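Local coordinates for Cyclo(L-tyrosyl-L-tyrosyl) synthase (Mycobacterium tuberculosis, PDB 2X9Q), which probably makes cyclo(L-tyrosyl-L-tyrosyl), an intermediate on the way to mycocyclosin, from two molecules of tyrosyl-tRNA without using ATP, at residues R100-G103 with L104-L107; I151-T154 with V155-D159; V199-D202 with L203-F207. All blocks are in the same frame, centred on the assembly; numbering follows the deposited sequence.

Overall arrangement
All three are local contacts between successive turns of single helices: contact 1 on 96-109, contact 2 on 133-158, contact 3 on 194-210. Contacts 1 and 2, with centres about 10 Å apart, touch through a salt bridge from R100 NH1 to E157 OE1 (3.1 Å) and packing of L104 CD2 on L158 CD2 (3.6 Å). Contact 3 stands across the chain's centre, its centre about 31 Å from that of contact 1 and about 35 Å from that of contact 2. Side chain to side chain, L102 is about 8 Å from Y253 and V204 about 4 Å from I230, both probable substrate-binding residues; I151 is about 9 Å from S88, the probable nucleophile.

Contact 1: R100-G103 with L104-L107; sequences RDLG and LWGL
The indole of W105 meets the preceding turn at its edge: L102 O lies near the ring plane, 3.8 Å from CE3, while L102 CD2 adds an apolar contact 4.4 Å from that same CE3. A chi1 of 164° carries the indole out from the helix, CG trans to the backbone N, and chi2 (76°) turns its CE3 edge back to L102. The other flat group, the guanidinium of R100, has L104 CD1 near it, approaching obliquely. Here the touching is done by the aliphatic part of the arginine, since R100 CG comes 4.2 Å from L104 CD1; the extended chain carries the charged end onward to E157.

The backbone evidence is that of a regular alpha helix. Each of R100 to G103 accepts a bond from the residue four further on, and the bond from W105 N to D101 O is short, 2.8 Å, with an N-H...O angle of 165°. L104 and L107 also rest carbon on carbonyl: L104 CG is 3.4 Å from R100 O, and L107 CG is 3.6 Å from G103 O.

This helix is the crossover of the beta-alpha-beta unit formed by strands 82-87 and 112-117, part of a Rossmann-like fold consistent with the kinship to type I tRNA synthetases. L102 and W105 both pack on I85 of strand 82-87, and they reach F64 and V66, respectively, in strand 64-68. W105 NE1 is hydrogen-bonded to Q61 OE1, and the indole meets F110 edge-to-face. R100 and L104 instead turn to helix 133-158, where both touch L158.

Contact 2: I151-T154 with V155-D159; sequences ITTT and VNELD
V155 meets I151 one turn back through branched methyls, V155 CG2 lying 4.1 Å from I151 CG2 as the two side chains cross. Its N-H is given mainly to I151 O, at 3.0 Å, with a weak second bond to T152 O. N156 lies alongside T152 and points the same way; its ND2 is 3.8 Å from T152 CG2, a van der Waals contact, and its CG rests 3.3 Å from T152 O. The hydroxyl of T152 is turned the other way, to R148 O. T153 and T154 repeat this habit with A149 O and K150 O: chi1 near -60° places each OG1 beside the backbone N, where it bonds the carbonyl four residues earlier, and directs the methyl toward the next turn.

These residues form the last turns of helix 133-158, which packs on the Rossmann-like sheet: I151 touches F115 and Y117 of strand 112-117, and V155 touches F115 as well as L165 of strand 165-169. On another side, E157 runs beside T153, with OE2 3.9 Å from the methyl CG2; its other oxygen, OE1, is in the salt bridge with R100. L158 follows T154 in the same side-by-side manner, CD1 being 3.9 Å from T154 CG2, and it bears on L165 too. D159 is the first residue to leave helical backbone angles, although its N still bonds V155 O at 2.8 Å; its OD1 accepts a hydrogen bond from A163 N, and OD2 from R164 N and L165 N, tying the helix end to the start of strand 165-169.

Contact 3: V199-D202 with L203-F207; sequences VCQD and LVRRF
V199-D202 and L203-F207 are consecutive turns of helix 194-210, which packs against helices 220-244 and 260-263, and their contact is a local one between residues four apart. The four backbone bonds, such as L203 N to V199 O at 3.0 Å, are those of a regular alpha helix. V199 and L203 lie side by side, V199 CG1 being 4.2 Å from L203 CD1, and both reach helix 260-263. V204 packs on I230, a residue of helix 220-244 that probably lines the substrate site.

The polar face carries D202, R205 and R206. D202 OD1 forms a salt bridge with R206 NH1 at 3.0 Å, but the hydrogen bond within it is weak: its N-H...O angle is 129°, and the carboxylate and guanidinium planes stand 78° apart. The arginine folds back through bends at chi2 and chi3, so that D202 O lies 4.0 Å above one face of its guanidinium, offset toward the rim. A water donates to D202 OD1 at 2.7 Å and accepts from R205 NH1, lying in the plane of the R205 guanidinium, at its edge. Q201 OE1 is 4.0 Å from R205 NH2, over the face, while R205 NE is in a salt bridge with E223.

One direct and one water-mediated cationic neighbour would probably favour the ionised form of D202; with its hydrogen bond weak, the pairing probably rests chiefly on charge.

Contact 1: R100-G103 with L104-L107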
loop_
_atom_site.group_PDB
_atom_site.type_symbol
_atom_site.label_atom_id
_atom_site.label_comp_id
_atom_site.label_asym_id
_atom_site.label_seq_id
_atom_site.Cartn_x
_atom_site.Cartn_y
_atom_site.Cartn_z
ATOM N N ARG A 100 16.911 0.224 -2.567
ATOM C CA ARG A 100 17.656 1.080 -3.506
ATOM C C ARG A 100 17.175 0.890 -4.948
ATOM O O ARG A 100 17.067 1.829 -5.668
ATOM C CB ARG A 100 19.146 0.760 -3.450
ATOM C CG ARG A 100 20.019 1.808 -4.126
ATOM C CD ARG A 100 21.519 1.441 -3.880
ATOM N NE ARG A 100 22.282 2.094 -4.933
ATOM C CZ ARG A 100 22.678 3.356 -4.863
ATOM N NH1 ARG A 100 22.427 4.099 -3.763
ATOM N NH2 ARG A 100 23.330 3.872 -5.882
ATOM N N ASP A 101 16.973 -0.335 -5.366
ATOM C CA ASP A 101 16.567 -0.594 -6.739
ATOM C C ASP A 101 15.184 0.064 -6.987
ATOM O O ASP A 101 14.959 0.775 -8.012
ATOM C CB ASP A 101 16.543 -2.107 -6.949
ATOM C CG ASP A 101 17.955 -2.708 -7.065
ATOM O OD1 ASP A 101 18.909 -1.903 -7.163
ATOM O OD2 ASP A 101 18.071 -3.953 -7.059
ATOM N N LEU A 102 14.306 -0.049 -5.991
ATOM C CA LEU A 102 12.978 0.570 -6.076
ATOM C C LEU A 102 13.039 2.076 -6.181
ATOM O O LEU A 102 12.247 2.731 -6.911
ATOM C CB LEU A 102 12.085 0.158 -4.848
ATOM C CG LEU A 102 11.455 -1.237 -4.974
ATOM C CD1 LEU A 102 10.890 -1.786 -3.572
ATOM C CD2 LEU A 102 10.303 -1.239 -6.008
ATOM N N GLY A 103 13.881 2.668 -5.340
ATOM C CA GLY A 103 14.069 4.112 -5.342
ATOM C C GLY A 103 14.644 4.586 -6.713
ATOM O O GLY A 103 14.202 5.617 -7.236
ATOM N N LEU A 104 15.580 3.852 -7.284
ATOM C CA LEU A 104 16.105 4.227 -8.637
ATOM C C LEU A 104 15.002 4.071 -9.723
ATOM O O LEU A 104 14.858 4.916 -10.584
ATOM C CB LEU A 104 17.278 3.309 -8.992
ATOM C CG LEU A 104 18.561 3.647 -8.177
ATOM C CD1 LEU A 104 19.606 2.510 -8.234
ATOM C CD2 LEU A 104 19.118 5.055 -8.562
ATOM N N TRP A 105 14.244 2.970 -9.657
ATOM C CA TRP A 105 13.121 2.713 -10.583
ATOM C C TRP A 105 12.165 3.862 -10.426
ATOM O O TRP A 105 11.757 4.441 -11.425
ATOM C CB TRP A 105 12.381 1.416 -10.273
ATOM C CG TRP A 105 11.031 1.328 -10.954
ATOM C CD1 TRP A 105 10.811 1.062 -12.285
ATOM C CD2 TRP A 105 9.736 1.516 -10.359
ATOM N NE1 TRP A 105 9.469 1.109 -12.544
ATOM C CE2 TRP A 105 8.789 1.399 -11.381
ATOM C CE3 TRP A 105 9.281 1.783 -9.036
ATOM C CZ2 TRP A 105 7.413 1.495 -11.143
ATOM C CZ3 TRP A 105 7.903 1.938 -8.817
ATOM C CH2 TRP A 105 6.997 1.790 -9.857
ATOM N N GLY A 106 11.838 4.243 -9.183
ATOM C CA GLY A 106 10.875 5.334 -8.928
ATOM C C GLY A 106 11.297 6.692 -9.494
ATOM O O GLY A 106 10.472 7.435 -10.100
ATOM N N LEU A 107 12.561 7.064 -9.266
ATOM C CA LEU A 107 12.991 8.352 -9.720
ATOM C C LEU A 107 13.143 8.386 -11.239
ATOM O O LEU A 107 13.021 9.452 -11.822
ATOM C CB LEU A 107 14.317 8.737 -9.065
ATOM C CG LEU A 107 14.224 9.150 -7.592
ATOM C CD1 LEU A 107 15.586 9.341 -6.985
ATOM C CD2 LEU A 107 13.341 10.326 -7.338
#

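Contact 2: I151-T154 with V155-D159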
loop_
_atom_site.group_PDB
_atom_site.type_symbol
_atom_site.label_atom_id
_atom_site.label_comp_id
_atom_site.label_asym_id
_atom_site.label_seq_id
_atom_site.Cartn_x
_atom_site.Cartn_y
_atom_site.Cartn_z
ATOM N N ILE A 151 14.931 2.434 4.908
ATOM C CA ILE A 151 14.379 3.370 3.952
ATOM C C ILE A 151 15.080 4.690 4.075
ATOM O O ILE A 151 15.411 5.265 3.040
ATOM C CB ILE A 151 12.863 3.519 4.032
ATOM C CG1 ILE A 151 12.178 2.136 3.832
ATOM C CG2 ILE A 151 12.374 4.527 3.000
ATOM C CD1 ILE A 151 10.675 2.171 4.481
ATOM N N THR A 152 15.263 5.201 5.315
ATOM C CA THR A 152 15.903 6.490 5.496
ATOM C C THR A 152 17.302 6.509 4.878
ATOM O O THR A 152 17.626 7.460 4.187
ATOM C CB THR A 152 15.868 6.932 6.966
ATOM O OG1 THR A 152 14.496 6.853 7.377
ATOM C CG2 THR A 152 16.459 8.457 7.237
ATOM N N THR A 153 18.098 5.444 5.041
ATOM C CA THR A 153 19.442 5.408 4.450
ATOM C C THR A 153 19.302 5.449 2.930
ATOM O O THR A 153 20.007 6.194 2.246
ATOM C CB THR A 153 20.166 4.116 4.898
ATOM O OG1 THR A 153 20.257 4.135 6.333
ATOM C CG2 THR A 153 21.649 3.940 4.216
ATOM N N THR A 154 18.405 4.615 2.396
ATOM C CA THR A 154 18.118 4.637 0.956
ATOM C C THR A 154 17.879 6.053 0.392
ATOM O O THR A 154 18.477 6.463 -0.616
ATOM C CB THR A 154 16.944 3.698 0.621
ATOM O OG1 THR A 154 17.258 2.366 1.070
ATOM C CG2 THR A 154 16.754 3.700 -0.915
ATOM N N VAL A 155 17.030 6.797 1.055
ATOM C CA VAL A 155 16.560 8.096 0.549
ATOM C C VAL A 155 17.690 9.127 0.667
ATOM O O VAL A 155 17.845 9.997 -0.198
ATOM C CB VAL A 155 15.261 8.541 1.253
ATOM C CG1 VAL A 155 14.923 9.984 1.016
ATOM C CG2 VAL A 155 14.026 7.605 0.843
ATOM N N ASN A 156 18.494 9.000 1.736
ATOM C CA ASN A 156 19.608 9.941 1.993
ATOM C C ASN A 156 20.653 9.719 0.894
ATOM O O ASN A 156 21.190 10.663 0.341
ATOM C CB ASN A 156 20.235 9.672 3.393
ATOM C CG ASN A 156 19.368 10.184 4.532
ATOM O OD1 ASN A 156 18.406 10.908 4.326
ATOM N ND2 ASN A 156 19.683 9.759 5.754
ATOM N N GLU A 157 20.867 8.457 0.573
ATOM C CA GLU A 157 21.772 8.052 -0.477
ATOM C C GLU A 157 21.350 8.480 -1.874
ATOM O O GLU A 157 22.178 8.972 -2.681
ATOM C CB GLU A 157 21.779 6.556 -0.486
ATOM C CG GLU A 157 22.986 5.929 -1.011
ATOM C CD GLU A 157 23.275 4.706 -0.201
ATOM O OE1 GLU A 157 23.003 3.618 -0.742
ATOM O OE2 GLU A 157 23.723 4.839 0.985
ATOM N N LEU A 158 20.069 8.284 -2.197
ATOM C CA LEU A 158 19.577 8.611 -3.568
ATOM C C LEU A 158 19.191 10.024 -3.788
ATOM O O LEU A 158 19.230 10.482 -4.923
ATOM C CB LEU A 158 18.378 7.702 -3.975
ATOM C CG LEU A 158 18.729 6.231 -4.059
ATOM C CD1 LEU A 158 17.446 5.372 -4.381
ATOM C CD2 LEU A 158 19.818 6.011 -5.117
ATOM N N ASP A 159 18.728 10.721 -2.757
ATOM C CA ASP A 159 18.178 12.067 -2.935
ATOM C C ASP A 159 18.489 12.887 -1.670
ATOM O O ASP A 159 17.571 13.321 -0.947
ATOM C CB ASP A 159 16.666 12.017 -3.223
ATOM C CG ASP A 159 16.044 13.415 -3.484
ATOM O OD1 ASP A 159 16.744 14.456 -3.366
ATOM O OD2 ASP A 159 14.803 13.517 -3.703
#

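Contact 3: V199-D202 with L203-F207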
loop_
_atom_site.group_PDB
_atom_site.type_symbol
_atom_site.label_atom_id
_atom_site.label_comp_id
_atom_site.label_asym_id
_atom_site.label_seq_id
_atom_site.Cartn_x
_atom_site.Cartn_y
_atom_site.Cartn_z
ATOM N N VAL A 199 -18.103 -8.825 1.303
ATOM C CA VAL A 199 -17.096 -8.886 0.216
ATOM C C VAL A 199 -15.708 -8.594 0.744
ATOM O O VAL A 199 -14.817 -9.367 0.458
ATOM C CB VAL A 199 -17.497 -8.009 -1.006
ATOM C CG1 VAL A 199 -16.395 -8.110 -2.190
ATOM C CG2 VAL A 199 -18.882 -8.557 -1.515
ATOM N N CYS A 200 -15.550 -7.495 1.524
ATOM C CA CYS A 200 -14.230 -7.172 2.119
ATOM C C CYS A 200 -13.757 -8.284 3.049
ATOM O O CYS A 200 -12.565 -8.582 3.037
ATOM C CB CYS A 200 -14.278 -5.810 2.858
ATOM S SG CYS A 200 -14.568 -4.456 1.735
ATOM N N GLN A 201 -14.647 -8.944 3.827
ATOM C CA GLN A 201 -14.154 -10.059 4.699
ATOM C C GLN A 201 -13.690 -11.227 3.872
ATOM O O GLN A 201 -12.715 -11.883 4.253
ATOM C CB GLN A 201 -15.208 -10.702 5.630
ATOM C CG GLN A 201 -15.785 -9.856 6.637
ATOM C CD GLN A 201 -14.902 -9.743 7.879
ATOM O OE1 GLN A 201 -14.117 -10.671 8.275
ATOM N NE2 GLN A 201 -15.009 -8.590 8.496
ATOM N N ASP A 202 -14.396 -11.534 2.747
ATOM C CA ASP A 202 -13.958 -12.623 1.926
ATOM C C ASP A 202 -12.539 -12.290 1.424
ATOM O O ASP A 202 -11.667 -13.163 1.374
ATOM C CB ASP A 202 -14.893 -12.856 0.700
ATOM C CG ASP A 202 -14.688 -14.247 0.100
ATOM O OD1 ASP A 202 -14.952 -15.245 0.829
ATOM O OD2 ASP A 202 -14.247 -14.364 -1.063
ATOM N N LEU A 203 -12.349 -11.054 0.945
ATOM C CA LEU A 203 -11.027 -10.600 0.411
ATOM C C LEU A 203 -9.981 -10.658 1.537
ATOM O O LEU A 203 -8.908 -11.112 1.306
ATOM C CB LEU A 203 -11.169 -9.166 -0.202
ATOM C CG LEU A 203 -11.913 -9.180 -1.557
ATOM C CD1 LEU A 203 -12.232 -7.795 -2.103
ATOM C CD2 LEU A 203 -11.266 -10.021 -2.695
ATOM N N VAL A 204 -10.330 -10.333 2.773
ATOM C CA VAL A 204 -9.374 -10.519 3.842
ATOM C C VAL A 204 -9.009 -11.982 4.034
ATOM O O VAL A 204 -7.839 -12.266 4.179
ATOM C CB VAL A 204 -9.888 -9.887 5.133
ATOM C CG1 VAL A 204 -9.240 -10.473 6.424
ATOM C CG2 VAL A 204 -9.672 -8.339 5.018
ATOM N N ARG A 205 -9.998 -12.903 4.090
ATOM C CA ARG A 205 -9.722 -14.317 4.315
ATOM C C ARG A 205 -8.894 -14.859 3.166
ATOM O O ARG A 205 -7.980 -15.654 3.426
ATOM C CB ARG A 205 -10.997 -15.157 4.491
ATOM C CG ARG A 205 -11.761 -14.785 5.752
ATOM C CD ARG A 205 -13.188 -15.389 5.777
ATOM N NE ARG A 205 -13.838 -14.988 7.033
ATOM C CZ ARG A 205 -15.121 -14.768 7.226
ATOM N NH1 ARG A 205 -16.003 -14.857 6.209
ATOM N NH2 ARG A 205 -15.535 -14.407 8.458
ATOM N N ARG A 206 -9.173 -14.445 1.911
ATOM C CA ARG A 206 -8.340 -14.919 0.798
ATOM C C ARG A 206 -6.861 -14.487 1.021
ATOM O O ARG A 206 -5.939 -15.288 0.896
ATOM C CB ARG A 206 -8.759 -14.383 -0.566
ATOM C CG ARG A 206 -9.979 -15.058 -1.249
ATOM C CD ARG A 206 -10.123 -16.569 -1.082
ATOM N NE ARG A 206 -11.424 -16.795 -0.449
ATOM C CZ ARG A 206 -11.623 -17.314 0.771
ATOM N NH1 ARG A 206 -12.882 -17.434 1.230
ATOM N NH2 ARG A 206 -10.579 -17.741 1.520
ATOM N N PHE A 207 -6.661 -13.214 1.366
ATOM C CA PHE A 207 -5.331 -12.713 1.601
ATOM C C PHE A 207 -4.619 -13.445 2.772
ATOM O O PHE A 207 -3.417 -13.715 2.676
ATOM C CB PHE A 207 -5.371 -11.220 1.858
ATOM C CG PHE A 207 -4.099 -10.671 2.387
ATOM C CD1 PHE A 207 -2.949 -10.642 1.581
ATOM C CD2 PHE A 207 -4.024 -10.187 3.719
ATOM C CE1 PHE A 207 -1.724 -10.156 2.080
ATOM C CE2 PHE A 207 -2.802 -9.675 4.246
ATOM C CZ PHE A 207 -1.642 -9.653 3.404
HETATM O O HOH W 1 -15.410 -16.000 3.352
#